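Local coordinates for putative uncharacterized protein PH0242 (Pyrococcus horikoshii, PDB 3VU1) that belongs to the archaeal AglB family of oligosaccharyltransferases and is represented here by its C-terminal globular domain, at residues T11-A16 with I88-D93; L17-S22 with P238-G243; S22-Y27 with L84-I89. All coordinates share one frame; numbering follows the deposited sequence.

Contact 1. Residues T11-A16 with I88-D93; sequences TGWEQA and IIYLND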
ATOM      1  N   THR A  11      21.390  -7.151  -0.801  1.00 38.61           N
ATOM      2  CA  THR A  11      20.085  -6.801  -1.385  1.00 33.48           C
ATOM      3  C   THR A  11      19.293  -5.937  -0.438  1.00 33.06           C
ATOM      4  O   THR A  11      18.532  -5.069  -0.880  1.00 32.18           O
ATOM      5  CB  THR A  11      19.218  -8.031  -1.691  1.00 32.62           C
ATOM      6  OG1 THR A  11      18.971  -8.760  -0.480  1.00 33.41           O
ATOM      7  CG2 THR A  11      19.881  -8.918  -2.689  1.00 33.11           C
ATOM      8  N   GLY A  12      19.472  -6.194   0.860  1.00 31.75           N
ATOM      9  CA  GLY A  12      18.762  -5.472   1.910  1.00 30.78           C
ATOM     10  C   GLY A  12      17.860  -6.397   2.698  1.00 32.08           C
ATOM     11  O   GLY A  12      17.491  -6.093   3.829  1.00 32.41           O
ATOM     12  N   TRP A  13      17.540  -7.550   2.119  1.00 30.66           N
ATOM     13  CA  TRP A  13      16.565  -8.470   2.728  1.00 31.91           C
ATOM     14  C   TRP A  13      16.928  -9.016   4.067  1.00 31.65           C
ATOM     15  O   TRP A  13      16.060  -9.188   4.934  1.00 31.81           O
ATOM     16  CB  TRP A  13      16.240  -9.627   1.773  1.00 30.67           C
ATOM     17  CG  TRP A  13      15.219  -9.237   0.755  1.00 28.43           C
ATOM     18  CD1 TRP A  13      15.426  -8.759  -0.543  1.00 28.48           C
ATOM     19  CD2 TRP A  13      13.777  -9.236   0.937  1.00 27.37           C
ATOM     20  NE1 TRP A  13      14.226  -8.498  -1.177  1.00 27.97           N
ATOM     21  CE2 TRP A  13      13.196  -8.746  -0.332  1.00 27.24           C
ATOM     22  CE3 TRP A  13      12.939  -9.600   1.963  1.00 26.73           C
ATOM     23  CZ2 TRP A  13      11.840  -8.632  -0.512  1.00 27.27           C
ATOM     24  CZ3 TRP A  13      11.558  -9.486   1.765  1.00 27.56           C
ATOM     25  CH2 TRP A  13      11.025  -9.020   0.565  1.00 27.83           C
ATOM     26  N   GLU A  14      18.204  -9.339   4.244  1.00 34.10           N
ATOM     27  CA  GLU A  14      18.651  -9.928   5.505  1.00 35.87           C
ATOM     28  C   GLU A  14      18.497  -8.897   6.609  1.00 35.99           C
ATOM     29  O   GLU A  14      17.995  -9.229   7.694  1.00 34.34           O
ATOM     30  CB  GLU A  14      20.087 -10.440   5.419  1.00 37.57           C
ATOM     31  CG  GLU A  14      20.362 -11.259   4.165  1.00 39.07           C
ATOM     32  CD  GLU A  14      21.653 -12.050   4.223  1.00 42.86           C
ATOM     33  OE1 GLU A  14      22.642 -11.636   4.903  1.00 47.47           O
ATOM     34  OE2 GLU A  14      21.679 -13.101   3.557  1.00 43.61           O
ATOM     35  N   GLN A  15      18.883  -7.649   6.308  1.00 33.48           N
ATOM     36  CA  GLN A  15      18.759  -6.556   7.253  1.00 33.45           C
ATOM     37  C   GLN A  15      17.307  -6.202   7.560  1.00 35.45           C
ATOM     38  O   GLN A  15      16.956  -5.863   8.699  1.00 36.57           O
ATOM     39  CB  GLN A  15      19.483  -5.317   6.742  1.00 34.44           C
ATOM     40  CG  GLN A  15      20.986  -5.446   6.734  1.00 35.84           C
ATOM     41  CD  GLN A  15      21.500  -6.331   5.599  1.00 36.14           C
ATOM     42  OE1 GLN A  15      20.859  -6.489   4.547  1.00 35.17           O
ATOM     43  NE2 GLN A  15      22.655  -6.913   5.813  1.00 34.56           N
ATOM     44  N   ALA A  16      16.464  -6.265   6.537  1.00 35.70           N
ATOM     45  CA  ALA A  16      15.055  -5.903   6.679  1.00 33.56           C
ATOM     46  C   ALA A  16      14.325  -6.885   7.553  1.00 34.16           C
ATOM     47  O   ALA A  16      13.574  -6.477   8.430  1.00 39.42           O
ATOM     48  CB  ALA A  16      14.381  -5.772   5.320  1.00 30.54           C
ATOM     49  N   ILE A  88       6.670  -4.356   1.990  1.00 28.88           N
ATOM     50  CA  ILE A  88       8.072  -4.312   1.624  1.00 29.53           C
ATOM     51  C   ILE A  88       8.255  -4.072   0.135  1.00 30.67           C
ATOM     52  O   ILE A  88       7.749  -4.823  -0.713  1.00 35.74           O
ATOM     53  CB  ILE A  88       8.786  -5.595   2.026  1.00 27.51           C
ATOM     54  CG1 ILE A  88       8.679  -5.765   3.533  1.00 28.69           C
ATOM     55  CG2 ILE A  88      10.223  -5.511   1.593  1.00 26.73           C
ATOM     56  CD1 ILE A  88       9.090  -7.147   4.032  1.00 32.54           C
ATOM     57  N   ILE A  89       8.979  -3.010  -0.177  1.00 29.95           N
ATOM     58  CA  ILE A  89       9.212  -2.636  -1.554  1.00 28.41           C
ATOM     59  C   ILE A  89      10.655  -2.952  -1.876  1.00 30.97           C
ATOM     60  O   ILE A  89      11.572  -2.644  -1.102  1.00 32.66           O
ATOM     61  CB  ILE A  89       8.879  -1.168  -1.781  1.00 25.63           C
ATOM     62  CG1 ILE A  89       7.366  -0.980  -1.644  1.00 25.83           C
ATOM     63  CG2 ILE A  89       9.405  -0.688  -3.122  1.00 25.74           C
ATOM     64  CD1 ILE A  89       6.515  -1.545  -2.774  1.00 25.64           C
ATOM     65  N   TYR A  90      10.841  -3.595  -3.014  1.00 32.17           N
ATOM     66  CA  TYR A  90      12.128  -4.117  -3.396  1.00 30.95           C
ATOM     67  C   TYR A  90      12.511  -3.517  -4.739  1.00 31.08           C
ATOM     68  O   TYR A  90      11.913  -3.844  -5.764  1.00 30.28           O
ATOM     69  CB  TYR A  90      12.014  -5.642  -3.474  1.00 32.90           C
ATOM     70  CG  TYR A  90      13.311  -6.381  -3.723  1.00 36.26           C
ATOM     71  CD1 TYR A  90      14.523  -5.886  -3.233  1.00 35.39           C
ATOM     72  CD2 TYR A  90      13.322  -7.593  -4.423  1.00 35.19           C
ATOM     73  CE1 TYR A  90      15.702  -6.557  -3.452  1.00 36.71           C
ATOM     74  CE2 TYR A  90      14.502  -8.280  -4.640  1.00 35.98           C
ATOM     75  CZ  TYR A  90      15.689  -7.758  -4.148  1.00 37.85           C
ATOM     76  OH  TYR A  90      16.888  -8.404  -4.366  1.00 38.13           O
ATOM     77  N   LEU A  91      13.514  -2.644  -4.751  1.00 32.15           N
ATOM     78  CA  LEU A  91      13.918  -1.993  -6.003  1.00 32.65           C
ATOM     79  C   LEU A  91      14.208  -2.937  -7.162  1.00 34.21           C
ATOM     80  O   LEU A  91      14.014  -2.583  -8.321  1.00 37.27           O
ATOM     81  CB  LEU A  91      15.085  -1.054  -5.776  1.00 33.82           C
ATOM     82  CG  LEU A  91      14.641   0.348  -5.329  1.00 33.89           C
ATOM     83  CD1 LEU A  91      14.030   0.343  -3.926  1.00 31.21           C
ATOM     84  CD2 LEU A  91      15.841   1.265  -5.397  1.00 29.23           C
ATOM     85  N   ASN A  92      14.627  -4.160  -6.864  1.00 35.44           N
ATOM     86  CA  ASN A  92      14.944  -5.115  -7.924  1.00 33.44           C
ATOM     87  C   ASN A  92      13.734  -5.694  -8.621  1.00 33.82           C
ATOM     88  O   ASN A  92      13.882  -6.347  -9.659  1.00 32.62           O
ATOM     89  CB  ASN A  92      15.825  -6.208  -7.372  1.00 33.42           C
ATOM     90  CG  ASN A  92      17.199  -5.686  -7.013  1.00 34.89           C
ATOM     91  OD1 ASN A  92      17.659  -4.718  -7.620  1.00 32.42           O
ATOM     92  ND2 ASN A  92      17.856  -6.296  -6.003  1.00 35.13           N
ATOM     93  N   ASP A  93      12.537  -5.424  -8.095  1.00 31.68           N
ATOM     94  CA  ASP A  93      11.330  -5.882  -8.783  1.00 32.67           C
ATOM     95  C   ASP A  93      11.081  -5.232 -10.149  1.00 32.18           C
ATOM     96  O   ASP A  93      10.208  -5.690 -10.899  1.00 34.76           O
ATOM     97  CB  ASP A  93      10.086  -5.892  -7.883  1.00 33.02           C
ATOM     98  CG  ASP A  93      10.133  -7.013  -6.832  1.00 37.88           C
ATOM     99  OD1 ASP A  93      10.628  -8.137  -7.161  1.00 38.05           O
ATOM    100  OD2 ASP A  93       9.692  -6.766  -5.673  1.00 37.83           O
TER

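Contact 2. Residues L17-S22 with P238-G243; sequences LKWLRS and PVYQYG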
ATOM      1  N   LEU A  17      14.537  -8.176   7.341  1.00 35.68           N
ATOM      2  CA  LEU A  17      13.860  -9.163   8.187  1.00 37.70           C
ATOM      3  C   LEU A  17      14.322  -9.062   9.617  1.00 37.32           C
ATOM      4  O   LEU A  17      13.508  -9.222  10.531  1.00 39.75           O
ATOM      5  CB  LEU A  17      14.049 -10.588   7.685  1.00 37.75           C
ATOM      6  CG  LEU A  17      13.385 -10.926   6.360  1.00 40.21           C
ATOM      7  CD1 LEU A  17      13.207 -12.436   6.318  1.00 42.04           C
ATOM      8  CD2 LEU A  17      12.051 -10.213   6.190  1.00 35.63           C
ATOM      9  N   LYS A  18      15.622  -8.815   9.802  1.00 37.66           N
ATOM     10  CA  LYS A  18      16.195  -8.647  11.128  1.00 40.32           C
ATOM     11  C   LYS A  18      15.487  -7.478  11.811  1.00 39.58           C
ATOM     12  O   LYS A  18      15.053  -7.593  12.960  1.00 39.93           O
ATOM     13  CB  LYS A  18      17.707  -8.415  11.055  1.00 43.75           C
ATOM     14  CG  LYS A  18      18.397  -8.163  12.393  1.00 44.96           C
ATOM     15  CD  LYS A  18      19.676  -7.382  12.109  1.00 56.98           C
ATOM     16  CE  LYS A  18      20.208  -6.587  13.303  1.00 60.94           C
ATOM     17  NZ  LYS A  18      20.673  -7.467  14.415  1.00 64.63           N
ATOM     18  N   TRP A  19      15.346  -6.378  11.078  1.00 37.96           N
ATOM     19  CA  TRP A  19      14.640  -5.204  11.548  1.00 37.00           C
ATOM     20  C   TRP A  19      13.238  -5.541  11.941  1.00 38.70           C
ATOM     21  O   TRP A  19      12.828  -5.221  13.055  1.00 36.81           O
ATOM     22  CB  TRP A  19      14.656  -4.080  10.502  1.00 41.20           C
ATOM     23  CG  TRP A  19      14.124  -2.809  11.099  1.00 43.93           C
ATOM     24  CD1 TRP A  19      14.827  -1.882  11.854  1.00 44.42           C
ATOM     25  CD2 TRP A  19      12.738  -2.327  11.092  1.00 42.85           C
ATOM     26  NE1 TRP A  19      14.003  -0.882  12.287  1.00 44.75           N
ATOM     27  CE2 TRP A  19      12.738  -1.081  11.873  1.00 45.88           C
ATOM     28  CE3 TRP A  19      11.552  -2.781  10.557  1.00 42.17           C
ATOM     29  CZ2 TRP A  19      11.577  -0.326  12.079  1.00 43.27           C
ATOM     30  CZ3 TRP A  19      10.382  -2.016  10.768  1.00 46.51           C
ATOM     31  CH2 TRP A  19      10.401  -0.811  11.510  1.00 44.35           C
ATOM     32  N   LEU A  20      12.492  -6.202  11.045  1.00 37.75           N
ATOM     33  CA  LEU A  20      11.117  -6.577  11.348  1.00 38.29           C
ATOM     34  C   LEU A  20      11.013  -7.405  12.616  1.00 40.13           C
ATOM     35  O   LEU A  20      10.192  -7.088  13.470  1.00 42.99           O
ATOM     36  CB  LEU A  20      10.439  -7.293  10.185  1.00 37.01           C
ATOM     37  CG  LEU A  20       9.959  -6.418   9.023  1.00 35.47           C
ATOM     38  CD1 LEU A  20       9.586  -7.289   7.842  1.00 37.49           C
ATOM     39  CD2 LEU A  20       8.784  -5.535   9.380  1.00 36.19           C
ATOM     40  N   ARG A  21      11.844  -8.441  12.742  1.00 42.07           N
ATOM     41  CA  ARG A  21      11.905  -9.287  13.956  1.00 46.28           C
ATOM     42  C   ARG A  21      12.178  -8.524  15.251  1.00 45.38           C
ATOM     43  O   ARG A  21      11.705  -8.935  16.294  1.00 46.68           O
ATOM     44  CB  ARG A  21      12.988 -10.379  13.849  1.00 52.23           C
ATOM     45  CG  ARG A  21      12.668 -11.582  12.996  1.00 57.55           C
ATOM     46  CD  ARG A  21      13.787 -12.623  13.088  1.00 67.11           C
ATOM     47  NE  ARG A  21      13.879 -13.405  11.845  1.00 70.22           N
ATOM     48  CZ  ARG A  21      14.813 -13.245  10.904  1.00 71.76           C
ATOM     49  NH1 ARG A  21      15.790 -12.343  11.065  1.00 68.03           N
ATOM     50  NH2 ARG A  21      14.784 -14.002   9.804  1.00 70.79           N
ATOM     51  N   SER A  22      12.961  -7.444  15.189  1.00 46.93           N
ATOM     52  CA  SER A  22      13.374  -6.699  16.389  1.00 46.96           C
ATOM     53  C   SER A  22      12.459  -5.547  16.766  1.00 47.57           C
ATOM     54  O   SER A  22      12.521  -5.091  17.890  1.00 58.65           O
ATOM     55  CB  SER A  22      14.784  -6.117  16.213  1.00 50.13           C
ATOM     56  OG  SER A  22      15.766  -7.138  16.195  1.00 59.96           O
ATOM     57  N   PRO A 238       8.002   5.285   5.206  1.00 34.75           N
ATOM     58  CA  PRO A 238       9.253   4.482   5.248  1.00 34.37           C
ATOM     59  C   PRO A 238       9.686   4.363   6.667  1.00 33.52           C
ATOM     60  O   PRO A 238       9.913   5.372   7.286  1.00 40.22           O
ATOM     61  CB  PRO A 238      10.286   5.331   4.495  1.00 29.93           C
ATOM     62  CG  PRO A 238       9.645   6.644   4.241  1.00 29.61           C
ATOM     63  CD  PRO A 238       8.155   6.545   4.457  1.00 32.85           C
ATOM     64  N   VAL A 239       9.749   3.162   7.206  1.00 33.26           N
ATOM     65  CA  VAL A 239      10.234   2.995   8.572  1.00 31.90           C
ATOM     66  C   VAL A 239      11.639   2.393   8.643  1.00 33.54           C
ATOM     67  O   VAL A 239      12.256   2.431   9.706  1.00 37.22           O
ATOM     68  CB  VAL A 239       9.290   2.135   9.426  1.00 30.82           C
ATOM     69  CG1 VAL A 239       8.023   2.908   9.753  1.00 28.24           C
ATOM     70  CG2 VAL A 239       8.990   0.805   8.722  1.00 31.23           C
ATOM     71  N   TYR A 240      12.123   1.813   7.542  1.00 32.75           N
ATOM     72  CA  TYR A 240      13.454   1.199   7.481  1.00 33.62           C
ATOM     73  C   TYR A 240      13.827   1.013   6.033  1.00 35.26           C
ATOM     74  O   TYR A 240      12.964   0.677   5.212  1.00 36.65           O
ATOM     75  CB  TYR A 240      13.479  -0.161   8.180  1.00 35.42           C
ATOM     76  CG  TYR A 240      14.853  -0.784   8.249  1.00 39.49           C
ATOM     77  CD1 TYR A 240      15.232  -1.823   7.394  1.00 41.73           C
ATOM     78  CD2 TYR A 240      15.777  -0.341   9.177  1.00 40.64           C
ATOM     79  CE1 TYR A 240      16.500  -2.388   7.472  1.00 44.42           C
ATOM     80  CE2 TYR A 240      17.030  -0.894   9.274  1.00 39.72           C
ATOM     81  CZ  TYR A 240      17.406  -1.907   8.426  1.00 43.72           C
ATOM     82  OH  TYR A 240      18.691  -2.409   8.560  1.00 42.01           O
ATOM     83  N   GLN A 241      15.098   1.248   5.726  1.00 35.41           N
ATOM     84  CA  GLN A 241      15.678   0.959   4.414  1.00 39.55           C
ATOM     85  C   GLN A 241      17.107   0.465   4.495  1.00 41.53           C
ATOM     86  O   GLN A 241      17.857   0.810   5.410  1.00 40.96           O
ATOM     87  CB  GLN A 241      15.620   2.130   3.433  1.00 46.07           C
ATOM     88  CG  GLN A 241      15.876   3.513   3.996  1.00 51.89           C
ATOM     89  CD  GLN A 241      15.115   4.583   3.216  1.00 61.84           C
ATOM     90  OE1 GLN A 241      14.192   5.235   3.749  1.00 58.56           O
ATOM     91  NE2 GLN A 241      15.472   4.742   1.932  1.00 63.51           N
ATOM     92  N   TYR A 242      17.462  -0.356   3.513  1.00 40.28           N
ATOM     93  CA  TYR A 242      18.750  -0.974   3.439  1.00 37.24           C
ATOM     94  C   TYR A 242      18.916  -1.568   2.055  1.00 38.62           C
ATOM     95  O   TYR A 242      18.030  -2.277   1.538  1.00 39.71           O
ATOM     96  CB  TYR A 242      18.923  -2.033   4.525  1.00 40.89           C
ATOM     97  CG  TYR A 242      20.377  -2.170   4.853  1.00 48.88           C
ATOM     98  CD1 TYR A 242      20.947  -1.499   5.955  1.00 52.06           C
ATOM     99  CD2 TYR A 242      21.222  -2.895   4.007  1.00 47.48           C
ATOM    100  CE1 TYR A 242      22.316  -1.598   6.216  1.00 52.96           C
ATOM    101  CE2 TYR A 242      22.576  -3.005   4.260  1.00 49.32           C
ATOM    102  CZ  TYR A 242      23.118  -2.361   5.352  1.00 53.29           C
ATOM    103  OH  TYR A 242      24.465  -2.501   5.542  1.00 56.96           O
ATOM    104  N   GLY A 243      20.051  -1.283   1.434  1.00 34.75           N
ATOM    105  CA  GLY A 243      20.292  -1.831   0.117  1.00 32.79           C
ATOM    106  C   GLY A 243      19.174  -1.428  -0.813  1.00 31.23           C
ATOM    107  O   GLY A 243      18.923  -0.233  -1.005  1.00 30.56           O
TER

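Contact 3. Residues S22-Y27 with L84-I89; sequences SNTSKY and LNYFII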
ATOM      1  N   SER A  22      12.961  -7.444  15.189  1.00 46.93           N
ATOM      2  CA  SER A  22      13.374  -6.699  16.389  1.00 46.96           C
ATOM      3  C   SER A  22      12.459  -5.547  16.766  1.00 47.57           C
ATOM      4  O   SER A  22      12.521  -5.091  17.890  1.00 58.65           O
ATOM      5  CB  SER A  22      14.784  -6.117  16.213  1.00 50.13           C
ATOM      6  OG  SER A  22      15.766  -7.138  16.195  1.00 59.96           O
ATOM      7  N   ASN A  23      11.635  -5.056  15.842  1.00 44.72           N
ATOM      8  CA  ASN A  23      10.939  -3.763  16.018  1.00 42.83           C
ATOM      9  C   ASN A  23       9.410  -3.831  15.882  1.00 42.91           C
ATOM     10  O   ASN A  23       8.716  -2.882  16.187  1.00 49.65           O
ATOM     11  CB  ASN A  23      11.511  -2.684  15.061  1.00 42.68           C
ATOM     12  CG  ASN A  23      12.949  -2.260  15.412  1.00 43.73           C
ATOM     13  OD1 ASN A  23      13.912  -2.982  15.182  1.00 41.79           O
ATOM     14  ND2 ASN A  23      13.088  -1.059  15.940  1.00 48.00           N
ATOM     15  N   THR A  24       8.880  -4.951  15.432  1.00 42.09           N
ATOM     16  CA  THR A  24       7.453  -5.047  15.223  1.00 42.40           C
ATOM     17  C   THR A  24       6.904  -6.126  16.123  1.00 45.85           C
ATOM     18  O   THR A  24       7.628  -7.043  16.526  1.00 48.17           O
ATOM     19  CB  THR A  24       7.095  -5.357  13.743  1.00 42.99           C
ATOM     20  OG1 THR A  24       7.477  -6.693  13.396  1.00 42.60           O
ATOM     21  CG2 THR A  24       7.802  -4.414  12.801  1.00 42.72           C
ATOM     22  N   SER A  25       5.619  -6.011  16.437  1.00 50.06           N
ATOM     23  CA  SER A  25       4.882  -7.043  17.159  1.00 49.59           C
ATOM     24  C   SER A  25       5.006  -8.409  16.491  1.00 51.96           C
ATOM     25  O   SER A  25       5.128  -8.505  15.266  1.00 52.02           O
ATOM     26  CB  SER A  25       3.407  -6.667  17.206  1.00 48.80           C
ATOM     27  OG  SER A  25       2.611  -7.825  17.401  1.00 53.40           O
ATOM     28  N   LYS A  26       4.939  -9.460  17.301  1.00 53.50           N
ATOM     29  CA  LYS A  26       5.027 -10.824  16.797  1.00 56.78           C
ATOM     30  C   LYS A  26       3.741 -11.211  16.063  1.00 54.53           C
ATOM     31  O   LYS A  26       3.660 -12.300  15.493  1.00 57.60           O
ATOM     32  CB  LYS A  26       5.329 -11.818  17.935  1.00 61.52           C
ATOM     33  CG  LYS A  26       4.193 -11.995  18.941  1.00 64.86           C
ATOM     34  CD  LYS A  26       4.512 -13.027  20.013  1.00 68.02           C
ATOM     35  CE  LYS A  26       3.858 -12.667  21.344  1.00 68.67           C
ATOM     36  NZ  LYS A  26       3.906 -13.810  22.291  1.00 64.29           N
ATOM     37  N   TYR A  27       2.750 -10.315  16.084  1.00 51.64           N
ATOM     38  CA  TYR A  27       1.462 -10.523  15.406  1.00 49.18           C
ATOM     39  C   TYR A  27       1.285  -9.622  14.177  1.00 48.64           C
ATOM     40  O   TYR A  27       0.222  -9.626  13.536  1.00 44.71           O
ATOM     41  CB  TYR A  27       0.297 -10.346  16.386  1.00 49.56           C
ATOM     42  CG  TYR A  27       0.364 -11.302  17.555  1.00 59.38           C
ATOM     43  CD1 TYR A  27       0.140 -10.860  18.857  1.00 58.60           C
ATOM     44  CD2 TYR A  27       0.689 -12.659  17.363  1.00 63.00           C
ATOM     45  CE1 TYR A  27       0.221 -11.732  19.934  1.00 59.29           C
ATOM     46  CE2 TYR A  27       0.772 -13.537  18.436  1.00 64.25           C
ATOM     47  CZ  TYR A  27       0.538 -13.064  19.719  1.00 65.60           C
ATOM     48  OH  TYR A  27       0.622 -13.926  20.794  1.00 71.54           O
ATOM     49  N   LEU A  84      -3.042  -5.891   7.037  1.00 38.41           N
ATOM     50  CA  LEU A  84      -1.689  -5.573   6.592  1.00 36.61           C
ATOM     51  C   LEU A  84      -1.050  -4.482   7.445  1.00 38.81           C
ATOM     52  O   LEU A  84      -1.641  -3.413   7.644  1.00 40.39           O
ATOM     53  CB  LEU A  84      -1.667  -5.162   5.122  1.00 33.70           C
ATOM     54  CG  LEU A  84      -0.253  -4.992   4.553  1.00 32.49           C
ATOM     55  CD1 LEU A  84       0.446  -6.337   4.503  1.00 33.24           C
ATOM     56  CD2 LEU A  84      -0.254  -4.339   3.189  1.00 32.40           C
ATOM     57  N   ASN A  85       0.158  -4.769   7.926  1.00 36.63           N
ATOM     58  CA  ASN A  85       0.910  -3.866   8.771  1.00 36.05           C
ATOM     59  C   ASN A  85       2.085  -3.225   8.020  1.00 35.32           C
ATOM     60  O   ASN A  85       2.301  -2.018   8.113  1.00 36.66           O
ATOM     61  CB  ASN A  85       1.392  -4.628  10.013  1.00 38.45           C
ATOM     62  CG  ASN A  85       0.250  -4.988  10.955  1.00 41.98           C
ATOM     63  OD1 ASN A  85      -0.199  -6.137  11.012  1.00 47.65           O
ATOM     64  ND2 ASN A  85      -0.241  -3.998  11.682  1.00 40.45           N
ATOM     65  N   TYR A  86       2.840  -4.032   7.277  1.00 32.46           N
ATOM     66  CA  TYR A  86       4.024  -3.554   6.591  1.00 30.11           C
ATOM     67  C   TYR A  86       4.028  -4.041   5.157  1.00 31.44           C
ATOM     68  O   TYR A  86       3.588  -5.146   4.855  1.00 31.45           O
ATOM     69  CB  TYR A  86       5.297  -3.997   7.313  1.00 30.22           C
ATOM     70  CG  TYR A  86       5.349  -3.465   8.719  1.00 31.38           C
ATOM     71  CD1 TYR A  86       4.896  -4.231   9.780  1.00 32.51           C
ATOM     72  CD2 TYR A  86       5.790  -2.162   8.982  1.00 31.91           C
ATOM     73  CE1 TYR A  86       4.885  -3.733  11.072  1.00 33.32           C
ATOM     74  CE2 TYR A  86       5.809  -1.655  10.274  1.00 31.76           C
ATOM     75  CZ  TYR A  86       5.355  -2.445  11.309  1.00 32.26           C
ATOM     76  OH  TYR A  86       5.352  -1.973  12.580  1.00 30.30           O
ATOM     77  N   PHE A  87       4.504  -3.186   4.267  1.00 29.90           N
ATOM     78  CA  PHE A  87       4.598  -3.532   2.893  1.00 28.86           C
ATOM     79  C   PHE A  87       6.044  -3.300   2.495  1.00 29.54           C
ATOM     80  O   PHE A  87       6.572  -2.185   2.622  1.00 28.51           O
ATOM     81  CB  PHE A  87       3.652  -2.678   2.047  1.00 28.34           C
ATOM     82  CG  PHE A  87       3.429  -3.233   0.675  1.00 29.77           C
ATOM     83  CD1 PHE A  87       2.191  -3.728   0.312  1.00 31.00           C
ATOM     84  CD2 PHE A  87       4.477  -3.323  -0.237  1.00 29.86           C
ATOM     85  CE1 PHE A  87       1.988  -4.265  -0.948  1.00 31.29           C
ATOM     86  CE2 PHE A  87       4.280  -3.870  -1.497  1.00 32.21           C
ATOM     87  CZ  PHE A  87       3.025  -4.339  -1.853  1.00 30.96           C
ATOM     88  N   ILE A  88       6.670  -4.356   1.990  1.00 28.88           N
ATOM     89  CA  ILE A  88       8.072  -4.312   1.624  1.00 29.53           C
ATOM     90  C   ILE A  88       8.255  -4.072   0.135  1.00 30.67           C
ATOM     91  O   ILE A  88       7.749  -4.823  -0.713  1.00 35.74           O
ATOM     92  CB  ILE A  88       8.786  -5.595   2.026  1.00 27.51           C
ATOM     93  CG1 ILE A  88       8.679  -5.765   3.533  1.00 28.69           C
ATOM     94  CG2 ILE A  88      10.223  -5.511   1.593  1.00 26.73           C
ATOM     95  CD1 ILE A  88       9.090  -7.147   4.032  1.00 32.54           C
ATOM     96  N   ILE A  89       8.979  -3.010  -0.177  1.00 29.95           N
ATOM     97  CA  ILE A  89       9.212  -2.636  -1.554  1.00 28.41           C
ATOM     98  C   ILE A  89      10.655  -2.952  -1.876  1.00 30.97           C
ATOM     99  O   ILE A  89      11.572  -2.644  -1.102  1.00 32.66           O
ATOM    100  CB  ILE A  89       8.879  -1.168  -1.781  1.00 25.63           C
ATOM    101  CG1 ILE A  89       7.366  -0.980  -1.644  1.00 25.83           C
ATOM    102  CG2 ILE A  89       9.405  -0.688  -3.122  1.00 25.74           C
ATOM    103  CD1 ILE A  89       6.515  -1.545  -2.774  1.00 25.64           C
TER

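Contact 1. Residues T11-A16 with I88-D93
Tyr90 OH takes a 2.8 Å hydrogen bond from Asn92 ND2 and also packs against Thr11, whose CG2 lies 3.5 Å from Tyr90 OH. The Asn92 bond is close to straight, 168° at the hydrogen, and the hydroxyl lies in the amide plane, which probably helps fix the rotation of the amide. The phenol ring receives the indole of Trp13 edge-on in a T-shaped stack. Trp13 NE1 stands 3.1 Å above the Tyr90 plane, over the ring centre, and the two planes make 79°. The N-H edge of the indole therefore probably finds a weak acceptor in the pi cloud. Asn92 CB covers the opposite face of Tyr90 near its rim. Tyr90 holds CG anti to the backbone N (chi1 -174°), which reaches the ring across to the start of the helix.

Here helix 13-23 begins its run across a four-stranded mixed sheet, in which strand 86-90 lies between strands 30-32 and 245-250. Gly12 takes the N-cap position, with a positive phi suited to glycine. Just ahead of it, Thr11 OG1 accepts from the backbone N of Trp13 at 3.2 Å, an ST turn at the entry to the helix.

The far end of the indole, its six-membered ring, meets Ile88 obliquely. The branch methyl does most of the touching, Ile88 CG2 to Trp13 CH2 at 3.7 Å, and Ile88 CD1 lies 4.1 Å from Trp13 CZ3. Beyond the two segments, Tyr36 stacks on Trp13 and Trp34 meets it edge-to-face, while Val245 of the adjoining strand touches both Trp13 and Ile88.

Contact 2. Residues L17-S22 with P238-G243
Segments 17-22 and 238-243 come nearest at Trp19 and Tyr240, their CA atoms 7.7 Å apart, at a point where the strand carries a classic beta bulge with Val239 and Tyr240 both facing Val247. Across this gap the two aromatic side chains run antiparallel to one another and overlap in an offset stack. The five-membered ring of Trp19 lies over one face of Tyr240, centroids 4.1 Å apart and planes only 16° from parallel.

Because of this antiparallel overlap, each ring also covers the other's first side-chain carbon. Trp19 CB sits 3.8 Å from the centroid of the Tyr240 ring, almost on its normal, and Tyr240 CB lies at the same 3.8 Å from the centroid of the Trp19 five-membered ring; both are CH-pi contacts. In Trp19, CG is anti to the backbone N (chi1 -171°), and this swings the indole out to the strand.

Val239 takes the other end of the indole. Its CG2 methyl meets Trp19 CH2 at 3.5 Å, the valine side chain standing roughly perpendicular to that of the tryptophan.

No hydrogen bond joins the segments, and this is a surface contact. The strand forms one outer edge of the four-stranded sheet, with 245-250 beside it, while Leu20, next along the helix, reaches Val247 on that neighbouring strand and Tyr86 and Ile88 on strand 86-90.

Contact 3. Residues S22-Y27 with L84-I89
Thr24 lays its methyl against the phenol end of Tyr86 just where the chain leaves helix 13-23 and turns, through an ST turn at Ser25, past strand 86-90 in the four-stranded mixed sheet.

The apolar touch carries the contact. The two side chains meet head-on, and with CG2 anti to its own carbonyl carbon (chi1 70°, as measured to OG1) the threonine turns its methyl, not its hydroxyl, to the ring. Tyr86 is also packed by Val247 and Glu249 of strand 245-250.

The polar groups bond to other partners. Thr24 OG1 pairs with the carbonyl of Leu20, one turn back. Ser25 OG accepts from the backbone N of Tyr27 at 2.8 Å, closing the ST turn, and has a second hydrogen-bond partner in Asp382. Asn85 OD1 is used by the backbone N of Thr29; its approach to Tyr27 is loose, and no hydrogen bond crosses between the two segments.

Thr24 CG2 lies 3.5 Å from each of Tyr86 CE1, Tyr86 CZ and Tyr86 OH, oblique to the ring.

All three contacts hold helix 13-23 and the turn after it to one four-stranded sheet. Contacts 1 and 3 both use strand 86-90, their centres about 14 Å apart, whereas contact 2 reaches the edge strand 236-242. Contact 1 is buried, and it alone sets an indole edge against an aromatic face with a hydrogen-bonded hydroxyl close by. Contact 2, at the surface, is a near-parallel stack without polar help. Contact 3 is partly buried and smaller, a methyl on a phenol. Leu20, in the helical segment of contact 2, links that contact to the strand that contacts 1 and 3 share.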